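Local coordinates for 303aa long hypothetical esterase (Sulfolobus tokodaii, PDB 3AIN), which probably hydrolyses carboxylic ester bonds as a thermostable carboxylesterase of the hormone-sensitive lipase-like group, with an alpha/beta hydrolase fold, at residues A[66-78]-A[141-153]. The protein carries 1 engineered substitution. Sequence-based numbering, arbitrary orientation.
Sequences EDITIPGSETNIK and VVDSFDALKWVYN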
loop_
_atom_site.group_PDB
_atom_site.type_symbol
_atom_site.label_atom_id
_atom_site.label_comp_id
_atom_site.label_asym_id
_atom_site.label_seq_id
_atom_site.Cartn_x
_atom_site.Cartn_y
_atom_site.Cartn_z
ATOM N N GLU A 66 10.774 25.772 8.580
ATOM C CA GLU A 66 11.068 27.129 8.121
ATOM C C GLU A 66 9.975 27.575 7.148
ATOM O O GLU A 66 9.679 26.860 6.195
ATOM C CB GLU A 66 12.407 27.109 7.374
ATOM C CG GLU A 66 13.255 28.320 7.582
ATOM C CD GLU A 66 14.582 28.190 6.883
ATOM O OE1 GLU A 66 15.033 27.032 6.683
ATOM O OE2 GLU A 66 15.081 29.227 6.390
ATOM N N ASP A 67 9.508 28.812 7.280
ATOM C CA ASP A 67 8.641 29.397 6.263
ATOM C C ASP A 67 9.476 30.227 5.295
ATOM O O ASP A 67 10.327 31.013 5.718
ATOM C CB ASP A 67 7.553 30.255 6.899
ATOM C CG ASP A 67 6.402 29.422 7.447
ATOM O OD1 ASP A 67 6.381 28.220 7.143
ATOM O OD2 ASP A 67 5.434 29.991 7.986
ATOM N N ILE A 68 9.330 29.961 4.003
ATOM C CA ILE A 68 10.130 30.664 2.995
ATOM C C ILE A 68 9.217 31.322 1.955
ATOM O O ILE A 68 8.003 31.103 1.943
ATOM C CB ILE A 68 11.116 29.731 2.247
ATOM C CG1 ILE A 68 10.352 28.706 1.413
ATOM C CG2 ILE A 68 12.122 29.080 3.206
ATOM C CD1 ILE A 68 11.235 27.872 0.477
ATOM N N THR A 69 9.786 32.253 1.200
ATOM C CA THR A 69 9.086 32.848 0.057
ATOM C C THR A 69 9.835 32.524 -1.233
ATOM O O THR A 69 11.064 32.732 -1.342
ATOM C CB THR A 69 8.999 34.389 0.198
ATOM O OG1 THR A 69 8.255 34.719 1.385
ATOM C CG2 THR A 69 8.281 34.988 -1.001
ATOM N N ILE A 70 9.122 31.906 -2.170
ATOM C CA ILE A 70 9.707 31.519 -3.443
ATOM C C ILE A 70 9.318 32.542 -4.508
ATOM O O ILE A 70 8.159 32.959 -4.583
ATOM C CB ILE A 70 9.195 30.117 -3.891
ATOM C CG1 ILE A 70 9.733 29.034 -2.948
ATOM C CG2 ILE A 70 9.612 29.824 -5.343
ATOM C CD1 ILE A 70 9.114 27.653 -3.227
ATOM N N PRO A 71 10.321 33.095 -5.200
ATOM C CA PRO A 71 10.036 34.153 -6.179
ATOM C C PRO A 71 9.480 33.550 -7.468
ATOM O O PRO A 71 10.241 33.026 -8.287
ATOM C CB PRO A 71 11.418 34.780 -6.431
ATOM C CG PRO A 71 12.400 33.702 -6.096
ATOM C CD PRO A 71 11.764 32.855 -5.015
ATOM N N GLY A 72 8.176 33.653 -7.655
ATOM C CA GLY A 72 7.537 33.061 -8.827
ATOM C C GLY A 72 7.482 34.024 -9.994
ATOM O O GLY A 72 7.801 35.210 -9.859
ATOM N N SER A 73 7.080 33.508 -11.150
ATOM C CA SER A 73 6.960 34.324 -12.353
ATOM C C SER A 73 5.823 35.329 -12.264
ATOM O O SER A 73 5.883 36.414 -12.857
ATOM C CB SER A 73 6.804 33.420 -13.577
ATOM O OG SER A 73 5.573 32.701 -13.525
ATOM N N GLU A 74 4.812 35.012 -11.473
ATOM C CA GLU A 74 3.641 35.872 -11.357
ATOM C C GLU A 74 3.356 36.400 -9.956
ATOM O O GLU A 74 2.479 37.252 -9.761
ATOM C CB GLU A 74 2.405 35.163 -11.924
ATOM C CG GLU A 74 2.525 34.854 -13.410
ATOM C CD GLU A 74 1.306 34.137 -13.968
ATOM O OE1 GLU A 74 0.349 33.875 -13.208
ATOM O OE2 GLU A 74 1.252 33.959 -15.198
ATOM N N THR A 75 4.001 35.810 -8.960
ATOM C CA THR A 75 3.709 36.145 -7.572
ATOM C C THR A 75 4.831 35.604 -6.691
ATOM O O THR A 75 5.681 34.828 -7.140
ATOM C CB THR A 75 2.365 35.540 -7.121
ATOM O OG1 THR A 75 1.967 36.117 -5.879
ATOM C CG2 THR A 75 2.506 34.026 -6.949
ATOM N N ASN A 76 4.896 36.098 -5.465
ATOM C CA ASN A 76 5.797 35.511 -4.492
ATOM C C ASN A 76 5.021 34.409 -3.769
ATOM O O ASN A 76 3.927 34.641 -3.271
ATOM C CB ASN A 76 6.254 36.579 -3.484
ATOM C CG ASN A 76 7.248 37.558 -4.086
ATOM O OD1 ASN A 76 8.097 37.180 -4.889
ATOM N ND2 ASN A 76 7.188 38.808 -3.644
ATOM N N ILE A 77 5.574 33.206 -3.777
ATOM C CA ILE A 77 4.820 32.006 -3.383
ATOM C C ILE A 77 5.312 31.590 -1.998
ATOM O O ILE A 77 6.460 31.203 -1.841
ATOM C CB ILE A 77 5.115 30.874 -4.370
ATOM C CG1 ILE A 77 4.717 31.315 -5.783
ATOM C CG2 ILE A 77 4.405 29.562 -3.959
ATOM C CD1 ILE A 77 5.419 30.517 -6.854
ATOM N N LYS A 78 4.431 31.642 -1.010
ATOM C CA LYS A 78 4.795 31.152 0.332
ATOM C C LYS A 78 4.998 29.632 0.284
ATOM O O LYS A 78 4.250 28.917 -0.383
ATOM C CB LYS A 78 3.711 31.500 1.346
ATOM C CG LYS A 78 4.139 31.233 2.794
ATOM C CD LYS A 78 3.117 31.760 3.809
ATOM C CE LYS A 78 3.310 31.063 5.152
ATOM N NZ LYS A 78 2.928 31.925 6.296
ATOM N N VAL A 141 -1.330 26.224 -11.441
ATOM C CA VAL A 141 -0.331 25.471 -12.187
ATOM C C VAL A 141 0.968 26.267 -12.327
ATOM O O VAL A 141 2.074 25.719 -12.175
ATOM C CB VAL A 141 -0.872 25.124 -13.586
ATOM C CG1 VAL A 141 0.210 24.457 -14.438
ATOM C CG2 VAL A 141 -2.080 24.224 -13.436
ATOM N N VAL A 142 0.830 27.543 -12.677
ATOM C CA VAL A 142 2.012 28.389 -12.813
ATOM C C VAL A 142 2.805 28.399 -11.494
ATOM O O VAL A 142 4.016 28.212 -11.495
ATOM C CB VAL A 142 1.626 29.831 -13.207
ATOM C CG1 VAL A 142 2.853 30.764 -13.101
ATOM C CG2 VAL A 142 1.065 29.871 -14.634
ATOM N N ASP A 143 2.118 28.679 -10.379
ATOM C CA ASP A 143 2.778 28.660 -9.076
ATOM C C ASP A 143 3.386 27.299 -8.738
ATOM O O ASP A 143 4.476 27.216 -8.168
ATOM C CB ASP A 143 1.814 29.066 -7.962
ATOM C CG ASP A 143 1.410 30.515 -8.041
ATOM O OD1 ASP A 143 1.877 31.221 -8.953
ATOM O OD2 ASP A 143 0.561 30.921 -7.223
ATOM N N SER A 144 2.641 26.228 -8.988
ATOM C CA SER A 144 3.156 24.898 -8.648
ATOM C C SER A 144 4.419 24.546 -9.400
ATOM O O SER A 144 5.368 24.015 -8.814
ATOM C CB SER A 144 2.068 23.829 -8.839
ATOM O OG SER A 144 0.957 24.103 -7.971
ATOM N N PHE A 145 4.466 24.901 -10.687
ATOM C CA PHE A 145 5.643 24.595 -11.499
ATOM C C PHE A 145 6.784 25.542 -11.100
ATOM O O PHE A 145 7.925 25.124 -11.002
ATOM C CB PHE A 145 5.329 24.780 -12.988
ATOM C CG PHE A 145 6.481 24.468 -13.875
ATOM C CD1 PHE A 145 7.080 23.221 -13.806
ATOM C CD2 PHE A 145 7.195 25.507 -14.442
ATOM C CE1 PHE A 145 8.245 22.952 -14.529
ATOM C CE2 PHE A 145 8.318 25.238 -15.224
ATOM C CZ PHE A 145 8.869 23.970 -15.220
ATOM N N ASP A 146 6.463 26.812 -10.909
ATOM C CA ASP A 146 7.502 27.802 -10.541
ATOM C C ASP A 146 8.153 27.365 -9.223
ATOM O O ASP A 146 9.377 27.446 -9.071
ATOM C CB ASP A 146 6.894 29.199 -10.349
ATOM C CG ASP A 146 6.562 29.893 -11.672
ATOM O OD1 ASP A 146 6.909 29.358 -12.752
ATOM O OD2 ASP A 146 5.916 30.949 -11.623
ATOM N N ALA A 147 7.339 26.920 -8.263
ATOM C CA ALA A 147 7.899 26.402 -6.995
ATOM C C ALA A 147 8.779 25.182 -7.209
ATOM O O ALA A 147 9.858 25.079 -6.610
ATOM C CB ALA A 147 6.749 26.097 -5.974
ATOM N N LEU A 148 8.344 24.233 -8.025
ATOM C CA LEU A 148 9.169 23.069 -8.251
ATOM C C LEU A 148 10.513 23.435 -8.876
ATOM O O LEU A 148 11.484 23.003 -8.480
ATOM C CB LEU A 148 8.450 22.065 -9.129
ATOM C CG LEU A 148 9.130 20.764 -9.506
ATOM C CD1 LEU A 148 10.116 21.069 -10.517
ATOM C CD2 LEU A 148 9.784 20.108 -8.362
ATOM N N LYS A 149 10.466 24.246 -9.900
ATOM C CA LYS A 149 11.672 24.633 -10.598
ATOM C C LYS A 149 12.625 25.350 -9.651
ATOM O O LYS A 149 13.746 25.107 -9.657
ATOM C CB LYS A 149 11.349 25.516 -11.796
ATOM C CG LYS A 149 12.520 26.066 -12.552
ATOM C CD LYS A 149 12.011 26.900 -13.753
ATOM C CE LYS A 149 11.374 28.282 -13.381
ATOM N NZ LYS A 149 9.849 28.565 -13.454
ATOM N N TRP A 150 12.107 26.257 -8.856
ATOM C CA TRP A 150 12.943 26.902 -7.872
ATOM C C TRP A 150 13.530 25.891 -6.888
ATOM O O TRP A 150 14.679 25.948 -6.557
ATOM C CB TRP A 150 12.182 28.015 -7.137
ATOM C CG TRP A 150 13.012 28.812 -6.166
ATOM C CD1 TRP A 150 13.663 29.976 -6.414
ATOM C CD2 TRP A 150 13.265 28.506 -4.796
ATOM N NE1 TRP A 150 14.309 30.411 -5.290
ATOM C CE2 TRP A 150 14.096 29.512 -4.291
ATOM C CE3 TRP A 150 12.927 27.457 -3.971
ATOM C CZ2 TRP A 150 14.533 29.504 -3.006
ATOM C CZ3 TRP A 150 13.359 27.463 -2.705
ATOM C CH2 TRP A 150 14.139 28.483 -2.220
ATOM N N VAL A 151 12.700 24.975 -6.392
ATOM C CA VAL A 151 13.263 23.983 -5.475
ATOM C C VAL A 151 14.359 23.140 -6.136
ATOM O O VAL A 151 15.391 22.858 -5.528
ATOM C CB VAL A 151 12.168 23.061 -4.846
ATOM C CG1 VAL A 151 12.825 21.942 -4.050
ATOM C CG2 VAL A 151 11.295 23.890 -3.912
ATOM N N TYR A 152 14.134 22.734 -7.388
ATOM C CA TYR A 152 15.082 21.894 -8.101
ATOM C C TYR A 152 16.408 22.659 -8.237
ATOM O O TYR A 152 17.483 22.074 -8.141
ATOM C CB TYR A 152 14.540 21.594 -9.504
ATOM C CG TYR A 152 15.392 20.659 -10.335
ATOM C CD1 TYR A 152 15.335 19.279 -10.149
ATOM C CD2 TYR A 152 16.119 21.147 -11.409
ATOM C CE1 TYR A 152 16.048 18.414 -10.972
ATOM C CE2 TYR A 152 16.849 20.291 -12.225
ATOM C CZ TYR A 152 16.772 18.933 -12.031
ATOM O OH TYR A 152 17.453 18.093 -12.883
ATOM N N ASN A 153 16.288 23.945 -8.511
ATOM C CA ASN A 153 17.461 24.777 -8.776
ATOM C C ASN A 153 18.122 25.295 -7.494
ATOM O O ASN A 153 19.178 25.929 -7.562
ATOM C CB ASN A 153 17.072 25.945 -9.682
ATOM C CG ASN A 153 16.939 25.528 -11.142
ATOM O OD1 ASN A 153 17.420 24.467 -11.543
ATOM N ND2 ASN A 153 16.358 26.406 -11.955
HETATM O O HOH W 1 4.236 32.515 -9.951
#
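Ile70 and Pro71 lie over one face of the Trp150 indole, the tightly packed part of the contact between the hairpin 66-78 and the helix 141-153. Ile70 CG1 sits over the six-membered ring, 4.1 Å from its centroid, in a CH-pi contact; Pro71 CD does the same above the five-membered ring, its side chain running at about a right angle to that of Trp150. With CG anti to the backbone N (chi1 -176°), Trp150 reaches out to the strand, and Ile68 CD1 approaches its far end, 3.8 Å from CZ3. On the same side of the indole, Ile70 CD1 packs on Ala147 CB at 3.9 Å, while Ile77 CD1 rests against Asp143 and Asp146, 3.7 Å from Asp143 O.

Toward the turn the contact becomes polar and opens to solvent: Ser73 and Glu74 are exposed, while the aspartates they face are buried. Asp146 OD2 gathers two hydrogen bonds from one residue: Ser73 OG, 2.6 Å from OD2, comes to its syn lone pair, and Ser73 N, 2.9 Å from the same oxygen, reaches it from above the carboxylate plane. A chi1 of 66° keeps the Ser73 hydroxyl beside its own N, where both converge on OD2. A water also donates to Asp146 OD2 and to Asp143 OD1 and accepts from Glu74 N, tying turn to helix. Lys149 NZ pairs with Asp146 OD1 and Arg130 bridges Glu74 and Asp143, which probably offsets the gathered negative charge. Glu74 lies across Val142, its CD 3.8 Å from Val142 CG1, a loose contact at the exposed rim.

Strand 66-71 crosses the helix at 103°. Helix 139-153, the beta-alpha-beta crossover between parallel strands 123-127 and 164-169, thus packs against the hairpin at the sheet edge formed by strand 64-71, as is characteristic of the alpha/beta hydrolase fold.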